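Local coordinates for protein gamma-resorcylate decarboxylase (Polaromonas, PDB 4QRO) that probably catalyses the manganese-dependent, non-oxidative decarboxylation of gamma-resorcylate (2,6-dihydroxybenzoate) to resorcinol, at residues W148-T153 with V159-H164. Residues are numbered along the deposited sequence; the frame is centred on the assembly and turned at random.
Sequences WPFWET and VPFYLH. With MN (manganese (II) ion), chain K; 38L (2-nitrobenzene-1,3-diol), chain M.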
ATOM      1  N   TRP A 148       6.394 -24.405  -7.335  1.00 33.88           N
ATOM      2  CA  TRP A 148       7.667 -24.157  -8.024  1.00 31.60           C
ATOM      3  C   TRP A 148       7.760 -24.921  -9.366  1.00 40.79           C
ATOM      4  O   TRP A 148       8.250 -24.378 -10.344  1.00 41.26           O
ATOM      5  CB  TRP A 148       8.861 -24.386  -7.081  1.00 33.05           C
ATOM      6  CG  TRP A 148       9.009 -23.208  -6.118  1.00 37.78           C
ATOM      7  CD1 TRP A 148       8.011 -22.617  -5.406  1.00 45.32           C
ATOM      8  CD2 TRP A 148      10.214 -22.498  -5.785  1.00 45.86           C
ATOM      9  NE1 TRP A 148       8.510 -21.591  -4.640  1.00 44.83           N
ATOM     10  CE2 TRP A 148       9.862 -21.497  -4.849  1.00 42.85           C
ATOM     11  CE3 TRP A 148      11.560 -22.614  -6.183  1.00 39.26           C
ATOM     12  CZ2 TRP A 148      10.804 -20.611  -4.293  1.00 37.57           C
ATOM     13  CZ3 TRP A 148      12.504 -21.740  -5.626  1.00 42.35           C
ATOM     14  CH2 TRP A 148      12.110 -20.737  -4.700  1.00 39.48           C
ATOM     15  N   PRO A 149       7.239 -26.159  -9.427  1.00 44.10           N
ATOM     16  CA  PRO A 149       7.141 -26.823 -10.746  1.00 37.33           C
ATOM     17  C   PRO A 149       6.171 -26.143 -11.727  1.00 38.24           C
ATOM     18  O   PRO A 149       6.390 -26.183 -12.933  1.00 36.55           O
ATOM     19  CB  PRO A 149       6.656 -28.245 -10.396  1.00 41.01           C
ATOM     20  CG  PRO A 149       7.051 -28.447  -8.964  1.00 44.60           C
ATOM     21  CD  PRO A 149       6.962 -27.090  -8.314  1.00 40.36           C
ATOM     22  N   PHE A 150       5.095 -25.543 -11.229  1.00 32.64           N
ATOM     23  CA  PHE A 150       4.212 -24.761 -12.081  1.00 32.73           C
ATOM     24  C   PHE A 150       4.974 -23.567 -12.681  1.00 29.65           C
ATOM     25  O   PHE A 150       4.876 -23.311 -13.888  1.00 34.74           O
ATOM     26  CB  PHE A 150       2.944 -24.280 -11.329  1.00 37.42           C
ATOM     27  CG  PHE A 150       2.234 -23.144 -12.016  1.00 31.31           C
ATOM     28  CD1 PHE A 150       1.312 -23.387 -13.017  1.00 32.58           C
ATOM     29  CD2 PHE A 150       2.496 -21.824 -11.663  1.00 32.32           C
ATOM     30  CE1 PHE A 150       0.662 -22.342 -13.670  1.00 34.10           C
ATOM     31  CE2 PHE A 150       1.869 -20.774 -12.327  1.00 35.35           C
ATOM     32  CZ  PHE A 150       0.957 -21.029 -13.333  1.00 33.55           C
ATOM     33  N   TRP A 151       5.730 -22.849 -11.847  1.00 32.66           N
ATOM     34  CA  TRP A 151       6.524 -21.700 -12.321  1.00 26.24           C
ATOM     35  C   TRP A 151       7.579 -22.127 -13.335  1.00 31.94           C
ATOM     36  O   TRP A 151       7.894 -21.401 -14.274  1.00 35.54           O
ATOM     37  CB  TRP A 151       7.157 -20.967 -11.128  1.00 34.92           C
ATOM     38  CG  TRP A 151       6.120 -20.233 -10.278  1.00 31.77           C
ATOM     39  CD1 TRP A 151       5.795 -20.473  -8.963  1.00 35.75           C
ATOM     40  CD2 TRP A 151       5.289 -19.128 -10.693  1.00 30.68           C
ATOM     41  NE1 TRP A 151       4.789 -19.615  -8.557  1.00 31.26           N
ATOM     42  CE2 TRP A 151       4.484 -18.767  -9.587  1.00 32.11           C
ATOM     43  CE3 TRP A 151       5.158 -18.409 -11.887  1.00 30.99           C
ATOM     44  CZ2 TRP A 151       3.555 -17.715  -9.645  1.00 35.80           C
ATOM     45  CZ3 TRP A 151       4.231 -17.366 -11.952  1.00 29.71           C
ATOM     46  CH2 TRP A 151       3.440 -17.033 -10.840  1.00 28.83           C
ATOM     47  N   GLU A 152       8.134 -23.318 -13.157  1.00 36.95           N
ATOM     48  CA  GLU A 152       9.125 -23.822 -14.116  1.00 34.70           C
ATOM     49  C   GLU A 152       8.464 -23.944 -15.495  1.00 31.01           C
ATOM     50  O   GLU A 152       9.122 -23.703 -16.519  1.00 37.38           O
ATOM     51  CB  GLU A 152       9.684 -25.186 -13.674  1.00 44.19           C
ATOM     52  CG  GLU A 152      10.690 -25.815 -14.642  1.00 45.92           C
ATOM     53  CD  GLU A 152      11.229 -27.144 -14.124  1.00120.77           C
ATOM     54  OE1 GLU A 152      10.544 -27.801 -13.311  1.00 83.72           O
ATOM     55  OE2 GLU A 152      12.340 -27.541 -14.523  1.00 68.17           O
ATOM     56  N   THR A 153       7.181 -24.328 -15.500  1.00 37.57           N
ATOM     57  CA  THR A 153       6.381 -24.448 -16.722  1.00 36.40           C
ATOM     58  C   THR A 153       6.100 -23.058 -17.334  1.00 37.53           C
ATOM     59  O   THR A 153       6.262 -22.866 -18.534  1.00 34.57           O
ATOM     60  CB  THR A 153       5.071 -25.249 -16.465  1.00 37.78           C
ATOM     61  OG1 THR A 153       5.406 -26.591 -16.081  1.00 43.17           O
ATOM     62  CG2 THR A 153       4.212 -25.312 -17.684  1.00 42.17           C
ATOM     63  N   VAL A 159       5.701 -17.163 -21.186  1.00 35.56           N
ATOM     64  CA  VAL A 159       4.552 -16.278 -21.208  1.00 30.58           C
ATOM     65  C   VAL A 159       4.384 -15.615 -19.819  1.00 32.49           C
ATOM     66  O   VAL A 159       4.719 -16.224 -18.793  1.00 31.90           O
ATOM     67  CB  VAL A 159       3.241 -16.989 -21.592  1.00 35.40           C
ATOM     68  CG1 VAL A 159       3.307 -17.532 -23.015  1.00 34.85           C
ATOM     69  CG2 VAL A 159       2.876 -18.077 -20.583  1.00 35.89           C
ATOM     70  N   PRO A 160       3.879 -14.367 -19.793  1.00 35.38           N
ATOM     71  CA  PRO A 160       3.714 -13.657 -18.510  1.00 30.58           C
ATOM     72  C   PRO A 160       2.534 -14.138 -17.676  1.00 31.40           C
ATOM     73  O   PRO A 160       1.584 -14.722 -18.222  1.00 32.67           O
ATOM     74  CB  PRO A 160       3.462 -12.205 -18.946  1.00 37.32           C
ATOM     75  CG  PRO A 160       4.013 -12.113 -20.320  1.00 46.06           C
ATOM     76  CD  PRO A 160       3.716 -13.450 -20.938  1.00 37.08           C
ATOM     77  N   PHE A 161       2.562 -13.819 -16.379  1.00 29.42           N
ATOM     78  CA  PHE A 161       1.507 -14.217 -15.432  1.00 25.79           C
ATOM     79  C   PHE A 161       1.029 -12.925 -14.804  1.00 27.73           C
ATOM     80  O   PHE A 161       1.837 -12.226 -14.206  1.00 29.14           O
ATOM     81  CB  PHE A 161       2.128 -15.175 -14.389  1.00 31.29           C
ATOM     82  CG  PHE A 161       1.186 -15.660 -13.304  1.00 29.72           C
ATOM     83  CD1 PHE A 161       0.840 -14.835 -12.227  1.00 29.96           C
ATOM     84  CD2 PHE A 161       0.711 -16.960 -13.309  1.00 30.41           C
ATOM     85  CE1 PHE A 161      -0.004 -15.270 -11.234  1.00 32.15           C
ATOM     86  CE2 PHE A 161      -0.116 -17.416 -12.285  1.00 31.15           C
ATOM     87  CZ  PHE A 161      -0.474 -16.575 -11.251  1.00 32.05           C
ATOM     88  N   TYR A 162      -0.259 -12.630 -14.946  1.00 32.24           N
ATOM     89  CA  TYR A 162      -0.871 -11.387 -14.445  1.00 32.97           C
ATOM     90  C   TYR A 162      -1.452 -11.719 -13.102  1.00 30.75           C
ATOM     91  O   TYR A 162      -2.392 -12.510 -13.006  1.00 31.38           O
ATOM     92  CB  TYR A 162      -1.964 -10.913 -15.405  1.00 37.13           C
ATOM     93  CG  TYR A 162      -2.310  -9.440 -15.327  1.00 28.71           C
ATOM     94  CD1 TYR A 162      -2.706  -8.851 -14.126  1.00 30.38           C
ATOM     95  CD2 TYR A 162      -2.265  -8.633 -16.479  1.00 28.31           C
ATOM     96  CE1 TYR A 162      -3.021  -7.501 -14.069  1.00 30.72           C
ATOM     97  CE2 TYR A 162      -2.573  -7.280 -16.431  1.00 33.69           C
ATOM     98  CZ  TYR A 162      -2.948  -6.715 -15.226  1.00 31.37           C
ATOM     99  OH  TYR A 162      -3.272  -5.362 -15.206  1.00 31.39           O
ATOM    100  N   LEU A 163      -0.882 -11.143 -12.043  1.00 30.67           N
ATOM    101  CA  LEU A 163      -1.345 -11.412 -10.702  1.00 28.52           C
ATOM    102  C   LEU A 163      -2.329 -10.286 -10.395  1.00 31.14           C
ATOM    103  O   LEU A 163      -1.931  -9.163 -10.099  1.00 32.67           O
ATOM    104  CB  LEU A 163      -0.159 -11.461  -9.721  1.00 28.72           C
ATOM    105  CG  LEU A 163      -0.550 -11.622  -8.236  1.00 35.73           C
ATOM    106  CD1 LEU A 163      -1.160 -12.980  -7.959  1.00 35.26           C
ATOM    107  CD2 LEU A 163       0.662 -11.399  -7.327  1.00 33.52           C
ATOM    108  N   HIS A 164      -3.615 -10.587 -10.533  1.00 25.98           N
ATOM    109  CA  HIS A 164      -4.698  -9.602 -10.440  1.00 30.95           C
ATOM    110  C   HIS A 164      -5.249  -9.661  -9.023  1.00 28.84           C
ATOM    111  O   HIS A 164      -5.028 -10.652  -8.298  1.00 32.45           O
ATOM    112  CB  HIS A 164      -5.783  -9.971 -11.483  1.00 35.02           C
ATOM    113  CG  HIS A 164      -6.942  -9.034 -11.557  1.00 31.77           C
ATOM    114  ND1 HIS A 164      -8.080  -9.197 -10.795  1.00 29.03           N
ATOM    115  CD2 HIS A 164      -7.160  -7.947 -12.336  1.00 27.87           C
ATOM    116  CE1 HIS A 164      -8.940  -8.245 -11.099  1.00 32.14           C
ATOM    117  NE2 HIS A 164      -8.409  -7.478 -12.031  1.00 37.27           N
TER
HETATM  118 MN    MN K 403      -9.422  -5.727 -13.048  1.00 31.28          MN
HETATM  119  OAK 38L M 405      -9.373  -4.615 -10.981  1.00 37.00           O
HETATM  120  NAG 38L M 405     -10.223  -3.954 -10.451  1.00 94.55           N
HETATM  121  OAJ 38L M 405      -9.874  -2.990  -9.772  1.00 44.18           O
HETATM  122  CAA 38L M 405     -11.586  -4.300 -10.627  1.00 44.34           C
HETATM  123  CAF 38L M 405     -12.541  -3.533  -9.966  1.00 41.16           C
HETATM  124  OAH 38L M 405     -12.340  -2.195  -9.809  1.00 37.35           O
HETATM  125  CAE 38L M 405     -13.701  -4.126  -9.468  1.00 36.99           C
HETATM  126  CAD 38L M 405     -13.942  -5.480  -9.674  1.00 43.66           C
HETATM  127  CAC 38L M 405     -13.077  -6.216 -10.480  1.00 41.87           C
HETATM  128  CAB 38L M 405     -11.926  -5.619 -10.992  1.00 35.83           C
HETATM  129  OAI 38L M 405     -11.126  -6.341 -11.837  1.00 35.72           O
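One face of the F161 ring receives the outer edge of the W151 indole, whose CH2 stands 3.5 Å above the phenyl plane, over its centre. The indole in turn has F150 CD2 over the middle of one of its own faces, while F150 CE2 lies 3.9 Å from F161 CE2 in an oblique approach. At the edge of the H164 ring, near its plane, lies OAI of the inhibitor 2-nitrobenzene-1,3-diol. W151 and F161 form an edge-to-face pair, the six-membered rings 4.7 Å apart between centroids with their planes at 58°. The closest approach is W151 CH2 to F161 CG at 3.6 Å, and W151 CZ3 reaches over toward the CB end of the phenylalanine. In F161, CG anti to the backbone N (chi1 178°) carries the ring toward the helix, and chi2 of -77° turns one face to the indole. No hydrogen bond crosses this buried contact; NE1, on the five-membered ring of W151, hydrogen-bonds to the carbonyl oxygen of Y142. Replacing F161 by an alanine removes the ring and is likely to leave the W151 edge and F150 CE2 without the partner they share, opening a gap between helix and strand.

H164 binds manganese through NE2 at 2.3 Å. The inhibitor chelates the ion with its nitro oxygen OAK and phenolic oxygen OAI, the latter 2.2 Å from the metal, and E8, H10 and D287 complete the protein ligands. Backbone hydrogen bonds place strand 161-164 between parallel strands 125-128 and 214-216. Strand 125-128, helix 148-157 and strand 161-164 form a beta-alpha-beta unit, with aromatic packing on the helix side and a metal ligand three residues beyond F161, as in the (beta/alpha)8 barrels of the amidohydrolase superfamily.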